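Arylsulfatase (Pseudoalteromonas sp. MB47, PDB 7AJ0) probably removes sulfate groups from the seaweed polysaccharide fucoidan as an exo-acting, calcium-containing sulfatase, and assembles into a hexamer. Local coordinates at residues I365-N371 against F408-G414; Y186-L190 against I231-I237; T111-R117 against M398-G402; L167-F173 against G219-R225. All coordinates share one frame; numbering follows the deposited sequence.

Contact 1 (I365-N371 against F408-G414)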
# COMPACT_ATOMS: atom_id res chain seq x y z
N ILE A 365 -21.25 -16.31 -42.35
CA ILE A 365 -21.30 -16.25 -40.90
C ILE A 365 -22.65 -15.69 -40.50
O ILE A 365 -23.00 -14.56 -40.87
CB ILE A 365 -20.15 -15.39 -40.34
CG1 ILE A 365 -18.80 -16.08 -40.62
CG2 ILE A 365 -20.34 -15.15 -38.85
CD1 ILE A 365 -17.58 -15.31 -40.14
N SER A 366 -23.42 -16.49 -39.77
CA SER A 366 -24.76 -16.07 -39.37
C SER A 366 -24.68 -14.88 -38.42
O SER A 366 -23.76 -14.75 -37.61
CB SER A 366 -25.50 -17.23 -38.70
OG SER A 366 -25.70 -18.29 -39.62
N ALA A 367 -25.67 -14.00 -38.54
CA ALA A 367 -25.69 -12.77 -37.77
C ALA A 367 -26.09 -13.02 -36.33
O ALA A 367 -26.82 -13.96 -36.02
CB ALA A 367 -26.65 -11.76 -38.41
N GLY A 368 -25.58 -12.17 -35.44
CA GLY A 368 -26.01 -12.19 -34.06
C GLY A 368 -25.37 -13.23 -33.18
O GLY A 368 -25.95 -13.63 -32.17
N GLN A 369 -24.17 -13.68 -33.53
CA GLN A 369 -23.46 -14.67 -32.74
C GLN A 369 -22.51 -13.98 -31.76
O GLN A 369 -21.74 -13.10 -32.15
CB GLN A 369 -22.67 -15.63 -33.62
CG GLN A 369 -23.50 -16.64 -34.37
CD GLN A 369 -22.64 -17.57 -35.20
OE1 GLN A 369 -22.07 -18.53 -34.67
NE2 GLN A 369 -22.52 -17.28 -36.49
N VAL A 370 -22.57 -14.39 -30.50
CA VAL A 370 -21.59 -14.02 -29.50
C VAL A 370 -20.97 -15.32 -28.98
O VAL A 370 -21.68 -16.16 -28.43
CB VAL A 370 -22.20 -13.20 -28.35
CG1 VAL A 370 -21.10 -12.59 -27.50
CG2 VAL A 370 -23.11 -12.12 -28.90
N ASN A 371 -19.67 -15.48 -29.19
CA ASN A 371 -18.98 -16.73 -28.92
C ASN A 371 -17.75 -16.45 -28.07
O ASN A 371 -16.92 -15.61 -28.43
CB ASN A 371 -18.57 -17.41 -30.23
CG ASN A 371 -18.26 -18.88 -30.05
OD1 ASN A 371 -17.70 -19.29 -29.04
ND2 ASN A 371 -18.63 -19.69 -31.04
N PHE A 408 -14.42 -23.00 -36.77
CA PHE A 408 -14.97 -22.27 -35.63
C PHE A 408 -15.76 -21.05 -36.09
O PHE A 408 -16.85 -20.79 -35.58
CB PHE A 408 -13.83 -21.89 -34.69
CG PHE A 408 -14.22 -20.95 -33.58
CD1 PHE A 408 -15.24 -21.27 -32.71
CD2 PHE A 408 -13.53 -19.76 -33.40
CE1 PHE A 408 -15.58 -20.41 -31.68
CE2 PHE A 408 -13.86 -18.90 -32.37
CZ PHE A 408 -14.89 -19.23 -31.51
N LEU A 409 -15.24 -20.32 -37.08
CA LEU A 409 -15.88 -19.08 -37.52
C LEU A 409 -17.10 -19.34 -38.40
O LEU A 409 -18.01 -18.51 -38.43
CB LEU A 409 -14.87 -18.21 -38.27
CG LEU A 409 -13.70 -17.66 -37.47
CD1 LEU A 409 -12.70 -16.96 -38.39
CD2 LEU A 409 -14.18 -16.70 -36.40
N LEU A 410 -17.13 -20.45 -39.13
CA LEU A 410 -18.19 -20.72 -40.09
C LEU A 410 -19.28 -21.64 -39.55
O LEU A 410 -20.23 -21.95 -40.27
CB LEU A 410 -17.61 -21.32 -41.37
CG LEU A 410 -16.54 -20.49 -42.08
CD1 LEU A 410 -16.11 -21.16 -43.37
CD2 LEU A 410 -17.04 -19.08 -42.35
N ALA A 411 -19.16 -22.09 -38.30
CA ALA A 411 -20.18 -22.92 -37.67
C ALA A 411 -21.07 -22.07 -36.78
O ALA A 411 -20.58 -21.20 -36.05
CB ALA A 411 -19.54 -24.05 -36.85
N ASP A 412 -22.37 -22.32 -36.84
CA ASP A 412 -23.30 -21.64 -35.95
C ASP A 412 -23.01 -22.03 -34.51
O ASP A 412 -23.11 -23.20 -34.13
CB ASP A 412 -24.74 -22.00 -36.32
CG ASP A 412 -25.21 -21.32 -37.59
OD1 ASP A 412 -24.51 -20.40 -38.07
OD2 ASP A 412 -26.27 -21.71 -38.12
N ASN A 413 -22.65 -21.04 -33.69
CA ASN A 413 -22.30 -21.26 -32.29
C ASN A 413 -21.28 -22.38 -32.16
O ASN A 413 -21.40 -23.28 -31.32
CB ASN A 413 -23.56 -21.55 -31.47
CG ASN A 413 -24.70 -20.63 -31.81
OD1 ASN A 413 -24.67 -19.44 -31.48
ND2 ASN A 413 -25.72 -21.17 -32.48
N GLY A 414 -20.27 -22.33 -33.01
CA GLY A 414 -19.28 -23.39 -33.04
C GLY A 414 -18.34 -23.34 -31.85
O GLY A 414 -18.20 -22.32 -31.16
O HOH W 1 -22.72 -19.24 -39.28
O HOH W 2 -20.70 -18.76 -37.72
O HOH W 3 -24.56 -16.44 -30.04
O HOH W 4 -22.05 -18.49 -30.23

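Contact 2 (Y186-L190 against I231-I237)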
# COMPACT_ATOMS: atom_id res chain seq x y z
N TYR A 186 6.42 9.80 -34.96
CA TYR A 186 6.25 11.06 -35.68
C TYR A 186 5.92 12.22 -34.75
O TYR A 186 6.48 13.31 -34.89
CB TYR A 186 5.15 10.92 -36.74
CG TYR A 186 5.46 9.98 -37.87
CD1 TYR A 186 5.26 8.61 -37.74
CD2 TYR A 186 5.93 10.45 -39.09
CE1 TYR A 186 5.54 7.74 -38.78
CE2 TYR A 186 6.21 9.60 -40.13
CZ TYR A 186 6.01 8.24 -39.97
OH TYR A 186 6.28 7.37 -41.01
N THR A 187 5.01 12.00 -33.80
CA THR A 187 4.45 13.11 -33.04
C THR A 187 5.42 13.68 -32.02
O THR A 187 5.27 14.84 -31.63
CB THR A 187 3.16 12.67 -32.34
OG1 THR A 187 3.42 11.54 -31.50
CG2 THR A 187 2.09 12.30 -33.36
N GLN A 188 6.41 12.90 -31.58
CA GLN A 188 7.40 13.44 -30.65
C GLN A 188 8.21 14.57 -31.26
O GLN A 188 8.83 15.35 -30.53
CB GLN A 188 8.34 12.33 -30.17
CG GLN A 188 9.18 11.71 -31.27
CD GLN A 188 10.03 10.56 -30.77
OE1 GLN A 188 10.24 10.40 -29.56
NE2 GLN A 188 10.53 9.74 -31.69
N PHE A 189 8.22 14.69 -32.59
CA PHE A 189 8.92 15.77 -33.28
C PHE A 189 7.97 16.86 -33.77
O PHE A 189 8.40 17.74 -34.52
CB PHE A 189 9.72 15.21 -34.46
CG PHE A 189 10.84 14.28 -34.05
CD1 PHE A 189 11.99 14.78 -33.48
CD2 PHE A 189 10.73 12.92 -34.24
CE1 PHE A 189 13.02 13.94 -33.10
CE2 PHE A 189 11.75 12.07 -33.86
CZ PHE A 189 12.89 12.57 -33.29
N LEU A 190 6.71 16.82 -33.37
CA LEU A 190 5.71 17.78 -33.81
C LEU A 190 5.08 18.58 -32.67
O LEU A 190 4.82 19.77 -32.84
CB LEU A 190 4.59 17.06 -34.58
CG LEU A 190 5.01 16.27 -35.81
CD1 LEU A 190 3.81 15.53 -36.41
CD2 LEU A 190 5.65 17.18 -36.85
N ILE A 231 5.36 14.00 -43.68
CA ILE A 231 4.74 14.44 -42.44
C ILE A 231 5.71 15.41 -41.77
O ILE A 231 6.76 14.99 -41.27
CB ILE A 231 4.39 13.27 -41.51
CG1 ILE A 231 3.26 12.44 -42.14
CG2 ILE A 231 3.99 13.79 -40.14
CD1 ILE A 231 3.04 11.10 -41.51
N ASN A 232 5.37 16.70 -41.79
CA ASN A 232 6.20 17.74 -41.20
C ASN A 232 5.40 18.67 -40.29
O ASN A 232 5.95 19.67 -39.82
CB ASN A 232 6.88 18.57 -42.31
CG ASN A 232 7.77 17.73 -43.20
OD1 ASN A 232 7.52 17.59 -44.39
ND2 ASN A 232 8.82 17.16 -42.62
N SER A 233 4.14 18.35 -40.02
CA SER A 233 3.31 19.22 -39.19
C SER A 233 2.13 18.42 -38.66
O SER A 233 1.81 17.34 -39.16
CB SER A 233 2.81 20.43 -39.97
OG SER A 233 1.90 20.03 -40.98
N ILE A 234 1.48 18.98 -37.63
CA ILE A 234 0.27 18.37 -37.09
C ILE A 234 -0.81 18.30 -38.17
O ILE A 234 -1.58 17.33 -38.23
CB ILE A 234 -0.22 19.16 -35.86
CG1 ILE A 234 0.64 18.83 -34.63
CG2 ILE A 234 -1.69 18.85 -35.58
CD1 ILE A 234 1.92 19.63 -34.55
N GLU A 235 -0.89 19.32 -39.02
CA GLU A 235 -1.86 19.29 -40.10
C GLU A 235 -1.65 18.08 -41.00
O GLU A 235 -2.60 17.39 -41.37
CB GLU A 235 -1.79 20.59 -40.91
CG GLU A 235 -2.80 20.67 -42.05
CD GLU A 235 -2.67 21.94 -42.87
OE1 GLU A 235 -1.96 22.87 -42.43
OE2 GLU A 235 -3.27 22.01 -43.97
N ASP A 236 -0.39 17.81 -41.36
CA ASP A 236 -0.09 16.65 -42.20
C ASP A 236 -0.51 15.36 -41.53
O ASP A 236 -1.24 14.54 -42.11
CB ASP A 236 1.40 16.61 -42.54
CG ASP A 236 1.85 17.80 -43.37
OD1 ASP A 236 1.02 18.35 -44.12
OD2 ASP A 236 3.04 18.18 -43.27
N ILE A 237 -0.05 15.14 -40.29
CA ILE A 237 -0.31 13.87 -39.63
C ILE A 237 -1.77 13.71 -39.26
O ILE A 237 -2.23 12.58 -39.02
CB ILE A 237 0.58 13.72 -38.37
CG1 ILE A 237 0.70 12.24 -37.99
CG2 ILE A 237 0.01 14.52 -37.20
CD1 ILE A 237 1.75 11.97 -36.95
O HOH W 5 7.55 13.97 -38.08

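Contact 3 (T111-R117 against M398-G402)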
# COMPACT_ATOMS: atom_id res chain seq x y z
N THR A 111 3.07 -13.96 -39.00
CA THR A 111 3.96 -15.11 -39.06
C THR A 111 3.34 -16.38 -38.50
O THR A 111 3.97 -17.44 -38.63
CB THR A 111 5.26 -14.83 -38.30
OG1 THR A 111 4.99 -14.70 -36.89
CG2 THR A 111 5.92 -13.56 -38.81
N GLY A 112 2.16 -16.33 -37.89
CA GLY A 112 1.60 -17.51 -37.25
C GLY A 112 2.39 -18.01 -36.07
O GLY A 112 2.21 -19.15 -35.65
N ARG A 113 3.26 -17.17 -35.51
CA ARG A 113 4.25 -17.63 -34.55
C ARG A 113 4.39 -16.63 -33.41
O ARG A 113 4.51 -15.43 -33.64
CB ARG A 113 5.61 -17.83 -35.24
CG ARG A 113 5.76 -19.19 -35.87
CD ARG A 113 6.71 -19.19 -37.05
NE ARG A 113 8.05 -18.71 -36.71
CZ ARG A 113 8.96 -19.42 -36.05
NH1 ARG A 113 8.68 -20.65 -35.63
NH2 ARG A 113 10.16 -18.90 -35.81
N LEU A 114 4.36 -17.14 -32.18
CA LEU A 114 4.69 -16.32 -31.03
C LEU A 114 6.03 -15.63 -31.28
O LEU A 114 6.97 -16.27 -31.76
CB LEU A 114 4.74 -17.17 -29.77
CG LEU A 114 3.38 -17.67 -29.27
CD1 LEU A 114 3.56 -18.75 -28.22
CD2 LEU A 114 2.57 -16.51 -28.71
N PRO A 115 6.15 -14.33 -30.97
CA PRO A 115 7.37 -13.61 -31.36
C PRO A 115 8.63 -14.09 -30.65
O PRO A 115 9.73 -13.78 -31.12
CB PRO A 115 7.05 -12.15 -31.00
CG PRO A 115 5.91 -12.21 -30.05
CD PRO A 115 5.14 -13.45 -30.37
N VAL A 116 8.52 -14.83 -29.55
CA VAL A 116 9.72 -15.35 -28.92
C VAL A 116 10.40 -16.37 -29.82
O VAL A 116 11.63 -16.55 -29.76
CB VAL A 116 9.39 -15.95 -27.54
CG1 VAL A 116 8.55 -17.21 -27.68
CG2 VAL A 116 10.67 -16.23 -26.77
N ARG A 117 9.64 -17.05 -30.69
CA ARG A 117 10.24 -18.00 -31.62
C ARG A 117 10.99 -17.27 -32.73
O ARG A 117 12.07 -17.71 -33.15
CB ARG A 117 9.17 -18.91 -32.22
CG ARG A 117 8.31 -19.64 -31.21
CD ARG A 117 7.48 -20.71 -31.90
NE ARG A 117 6.44 -21.27 -31.03
CZ ARG A 117 6.62 -22.29 -30.20
NH1 ARG A 117 7.81 -22.87 -30.10
NH2 ARG A 117 5.61 -22.73 -29.46
N MET A 398 10.18 -25.08 -38.42
CA MET A 398 9.68 -24.00 -37.58
C MET A 398 8.35 -24.41 -36.97
O MET A 398 7.48 -24.95 -37.66
CB MET A 398 9.52 -22.71 -38.38
CG MET A 398 10.84 -22.09 -38.83
SD MET A 398 10.67 -20.90 -40.18
CE MET A 398 9.40 -19.81 -39.53
N TYR A 399 8.19 -24.15 -35.67
CA TYR A 399 6.94 -24.42 -34.98
C TYR A 399 5.98 -23.26 -35.18
O TYR A 399 6.36 -22.10 -35.05
CB TYR A 399 7.19 -24.65 -33.49
CG TYR A 399 6.03 -25.27 -32.75
CD1 TYR A 399 5.93 -26.65 -32.64
CD2 TYR A 399 5.05 -24.49 -32.16
CE1 TYR A 399 4.88 -27.24 -31.96
CE2 TYR A 399 3.99 -25.07 -31.48
CZ TYR A 399 3.92 -26.44 -31.38
OH TYR A 399 2.87 -27.03 -30.71
N PHE A 400 4.73 -23.58 -35.50
CA PHE A 400 3.70 -22.58 -35.75
C PHE A 400 2.63 -22.68 -34.67
O PHE A 400 2.05 -23.75 -34.45
CB PHE A 400 3.10 -22.76 -37.14
CG PHE A 400 3.99 -22.26 -38.23
CD1 PHE A 400 3.92 -20.94 -38.65
CD2 PHE A 400 4.92 -23.09 -38.83
CE1 PHE A 400 4.74 -20.47 -39.65
CE2 PHE A 400 5.75 -22.63 -39.83
CZ PHE A 400 5.66 -21.32 -40.24
N ASP A 401 2.37 -21.56 -34.00
CA ASP A 401 1.43 -21.51 -32.90
C ASP A 401 -0.01 -21.29 -33.35
O ASP A 401 -0.94 -21.59 -32.59
CB ASP A 401 1.83 -20.39 -31.93
CG ASP A 401 3.23 -20.59 -31.37
OD1 ASP A 401 3.42 -21.49 -30.53
OD2 ASP A 401 4.14 -19.84 -31.78
N GLY A 402 -0.21 -20.79 -34.56
CA GLY A 402 -1.55 -20.51 -35.02
C GLY A 402 -2.32 -21.78 -35.33
O GLY A 402 -1.76 -22.81 -35.71
O HOH W 6 10.44 -22.64 -34.18

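Contact 4 (L167-F173 against G219-R225)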
# COMPACT_ATOMS: atom_id res chain seq x y z
N LEU A 167 10.37 -4.37 -44.54
CA LEU A 167 9.06 -3.78 -44.78
C LEU A 167 8.15 -4.78 -45.50
O LEU A 167 8.63 -5.69 -46.17
CB LEU A 167 9.20 -2.50 -45.59
CG LEU A 167 9.87 -1.33 -44.86
CD1 LEU A 167 9.89 -0.09 -45.73
CD2 LEU A 167 9.17 -1.04 -43.53
N PRO A 168 6.83 -4.63 -45.36
CA PRO A 168 5.92 -5.65 -45.89
C PRO A 168 6.13 -5.97 -47.36
O PRO A 168 6.03 -7.14 -47.75
CB PRO A 168 4.53 -5.05 -45.64
CG PRO A 168 4.73 -4.16 -44.45
CD PRO A 168 6.11 -3.58 -44.61
N HIS A 169 6.42 -4.97 -48.20
CA HIS A 169 6.62 -5.25 -49.62
C HIS A 169 7.94 -5.96 -49.90
O HIS A 169 8.19 -6.32 -51.05
CB HIS A 169 6.56 -3.95 -50.42
CG HIS A 169 7.76 -3.08 -50.26
ND1 HIS A 169 8.00 -2.34 -49.12
CD2 HIS A 169 8.80 -2.82 -51.09
CE1 HIS A 169 9.13 -1.67 -49.26
NE2 HIS A 169 9.63 -1.94 -50.45
N GLU A 170 8.77 -6.17 -48.88
CA GLU A 170 10.02 -6.90 -49.03
C GLU A 170 9.98 -8.26 -48.36
O GLU A 170 10.97 -9.01 -48.45
CB GLU A 170 11.18 -6.07 -48.45
CG GLU A 170 11.30 -4.67 -49.06
CD GLU A 170 12.16 -3.73 -48.24
OE1 GLU A 170 12.25 -3.92 -47.01
OE2 GLU A 170 12.76 -2.81 -48.83
N VAL A 171 8.88 -8.61 -47.70
CA VAL A 171 8.77 -9.86 -46.97
C VAL A 171 7.58 -10.70 -47.45
O VAL A 171 7.15 -11.61 -46.76
CB VAL A 171 8.68 -9.62 -45.45
CG1 VAL A 171 9.78 -8.67 -44.99
CG2 VAL A 171 7.30 -9.07 -45.08
N GLY A 172 7.05 -10.38 -48.63
CA GLY A 172 6.00 -11.20 -49.21
C GLY A 172 4.83 -10.43 -49.80
O GLY A 172 4.28 -10.83 -50.83
N PHE A 173 4.43 -9.34 -49.16
CA PHE A 173 3.28 -8.59 -49.62
C PHE A 173 3.58 -7.90 -50.95
O PHE A 173 4.70 -7.45 -51.19
CB PHE A 173 2.86 -7.55 -48.58
CG PHE A 173 2.34 -8.14 -47.30
CD1 PHE A 173 3.21 -8.46 -46.27
CD2 PHE A 173 0.98 -8.36 -47.13
CE1 PHE A 173 2.73 -9.00 -45.09
CE2 PHE A 173 0.50 -8.90 -45.95
CZ PHE A 173 1.38 -9.22 -44.93
N GLY A 219 5.77 1.21 -51.17
CA GLY A 219 6.64 0.19 -51.74
C GLY A 219 5.90 -0.93 -52.43
O GLY A 219 4.87 -1.40 -51.94
N ARG A 220 6.43 -1.37 -53.57
CA ARG A 220 5.89 -2.50 -54.31
C ARG A 220 6.91 -3.62 -54.33
O ARG A 220 8.12 -3.38 -54.35
CB ARG A 220 5.52 -2.12 -55.75
CG ARG A 220 4.55 -0.96 -55.85
CD ARG A 220 4.05 -0.78 -57.28
NE ARG A 220 3.07 0.31 -57.35
CZ ARG A 220 1.80 0.20 -56.97
NH1 ARG A 220 1.34 -0.94 -56.48
NH2 ARG A 220 0.99 1.24 -57.08
N LYS A 221 6.41 -4.85 -54.33
CA LYS A 221 7.28 -6.02 -54.46
C LYS A 221 8.19 -5.86 -55.67
O LYS A 221 7.72 -5.64 -56.79
CB LYS A 221 6.43 -7.28 -54.60
CG LYS A 221 7.22 -8.57 -54.69
CD LYS A 221 6.30 -9.78 -54.73
CE LYS A 221 5.70 -10.08 -53.36
NZ LYS A 221 4.71 -11.19 -53.41
N GLY A 222 9.50 -5.94 -55.43
CA GLY A 222 10.48 -5.80 -56.48
C GLY A 222 10.95 -4.38 -56.74
O GLY A 222 11.85 -4.19 -57.57
N GLY A 223 10.40 -3.39 -56.04
CA GLY A 223 10.76 -2.01 -56.28
C GLY A 223 11.41 -1.34 -55.09
O GLY A 223 11.78 -2.00 -54.11
N LYS A 224 11.54 -0.02 -55.16
CA LYS A 224 12.22 0.77 -54.14
C LYS A 224 11.21 1.39 -53.17
O LYS A 224 10.02 1.51 -53.47
CB LYS A 224 13.06 1.87 -54.78
CG LYS A 224 14.20 1.38 -55.65
CD LYS A 224 15.31 0.75 -54.81
CE LYS A 224 15.20 -0.77 -54.77
NZ LYS A 224 16.23 -1.36 -53.86
N ARG A 225 11.71 1.78 -52.01
CA ARG A 225 10.93 2.56 -51.06
C ARG A 225 10.83 4.00 -51.53
O ARG A 225 11.80 4.58 -52.02
CB ARG A 225 11.57 2.52 -49.67
CG ARG A 225 11.71 1.14 -49.08
CD ARG A 225 12.41 1.22 -47.74
NE ARG A 225 12.64 -0.10 -47.16
CZ ARG A 225 13.11 -0.30 -45.94
NH1 ARG A 225 13.40 0.73 -45.16
NH2 ARG A 225 13.30 -1.53 -45.49
O HOH W 7 12.20 -1.75 -51.03
O HOH W 8 10.24 -6.06 -52.84

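Contact 1 (I365-N371 against F408-G414)
Q369 accepts the backbone N-H of N413 on its amide oxygen, OE1 to N 2.8 Å; the N-H...O angle of 164° is nearly straight, although the donor stands above the plane of the amide carbonyl. N413 is the third residue of a type II beta turn, A411 to G414, which follows helix 406-409 and docks here on strand 369-371 of the large mixed sheet of this sulfatase of the alkaline phosphatase clan. Two more bonds hold the turn. N371 ND2 gives a hydrogen to G414 O at 2.7 Å, in the carbonyl plane and on a lone pair, and S366 OG gives one to D412 OD1 at 2.9 Å on the syn side. In N371, CG lies anti to the backbone N (chi1 -162°), which reaches the amide across to the F408 ring, where OD1 sits in plane at the edge.

Behind this first shell, Q369 NE2 donates to S366 O at 3.0 Å, which fixes the rotation of the amide and keeps OE1 turned to N413. Q369 itself is set by backbone bonds to R92 of strand 91-97 and to G90 just before it. N371 OD1 has a further partner in the backbone N of G373. At the other end I365 CG1 lies against L409 O at 3.4 Å and meets L410 CD2 at 3.9 Å, the I365 and L410 side chains crossing at about a right angle.

Contact 2 (Y186-L190 against I231-I237)
L190 lays its CD2 methyl against the peptide joining N232 to S233, with CD2 at 3.7 Å from S233 N, while its other methyl points between two isoleucines. That CD1 lies 4.0 Å from I237 CG2 and 4.1 Å from I231 CG2, and L190 CB meets the end of I234, CD1, at 3.7 Å. Cutting L190 back to alanine is likely to open a gap between I231 and I237, where CD1 sits, and to uncover the N232-S233 peptide on which CD2 rests.

The surface being covered is the start of helix 234-238, N-capped by S233, whose OG accepts from D236 N at 3.2 Å. D236 in turn takes the N-H of N232 on the anti lone pair of OD2, bracing the bend that leads from strand 226-230 into the helix.

On the other flank I237 holds CG1 anti to its own backbone N (chi1 -159°), which sends CD1 out to touch both Y186 CB and T187 CG2, each at 3.6 Å. The I231 side chain crosses that of Y186 at about a right angle, its CD1 reaching CE2 of the ring at 3.8 Å. Both polar ends are held elsewhere: Y186 OH bonds to G215 O, and T187 OG1 to D274 OD2.

Contact 3 (T111-R117 against M398-G402)
Extended from CG to NE (chi3 -169°), R117 presents NE and NH2 side-on to D401, whereas the bend of R113 (chi3 58°) folds its guanidinium back to Y399. R117 NE meets D401 OD2 at 2.8 Å and NH2 meets OD1 at 2.7 Å, a two-pronged salt bridge with the planes only 26° apart. OD2 also accepts L114 N at 2.7 Å on its anti side, and Y399 CD2 lies over the centre of one guanidinium face of R117. A methionine in place of R117 would probably leave D401 without its salt-bridge partner, with L114 N still bound to OD2 but OD1 freer to turn.

R113 NH1 donates to Y399 O at 2.8 Å, and R113 CD makes a CH-pi contact with F400, 3.9 Å from the ring centroid. M398 CE and R117 CB cover opposite faces of the R113 guanidinium, whose NE forms a salt bridge with E138. G112 O accepts G402 N at 3.1 Å.

T111 to R113 probably end the sulfatase signature that starts at the calcium ligand C102. L114 and R117 rest on H499 of helix 489-505, M398 on K137 of helix 134-137, and F400 on Y381 and M382 of helix 377-387.

Contact 4 (L167-F173 against G219-R225)
E170 OE1 is gripped by two donors, R225 NH2 at 3.0 Å and L167 N at 3.1 Å, the first on the syn side and the second on the anti side. R225 NE adds a bond to E170 OE2 at 3.2 Å, arriving from above the carboxylate plane, so the guanidinium holds the acid side-on with the two planes 39° apart. L167 CD1 lies over one guanidinium face of R225, and the NH groups reach further to A163 O and E162 O, which help to fix its rotation.

R225 leaves the tip of the beta hairpin formed by strands 215-220 and 226-230, where R220 to G223 make a type II turn. Under this tip the H169 ring is sandwiched: G219 CA stands 3.7 Å from its centroid in a CH-pi contact, and E170 CG covers the opposite face. One water joins H169 NE2, E170 OE2 and G223 O.

K221 bends at chi3 (-75°) to bring NZ to G172 O at 2.6 Å, and the same ammonium forms a salt bridge with D174. Alongside, H169 O receives a CA-H...O contact from K221 CA, 3.5 Å away.

Contacts 2 and 4 share the hairpin of strands 215-220 and 226-230: contact 4 holds its tip, contact 2 the exit into helix 234-238, with nearest atoms about 9 Å apart. Contact 4 also approaches contact 3 to about 8 Å. Contacts 1 and 3 interleave along the chain, each pairing an earlier segment with one from 398-414; their nearest atoms are about 12 Å apart. Contacts 1 and 4 reach the same mixed sheet, whereas contacts 1 and 2 lie on opposite sides of the chain's centre, the centres of the two contacts 42 Å apart. The bound calcium ion, with C102 and D325 among its ligands, marks the probable active site and lies about 14 Å from the T187 side chain.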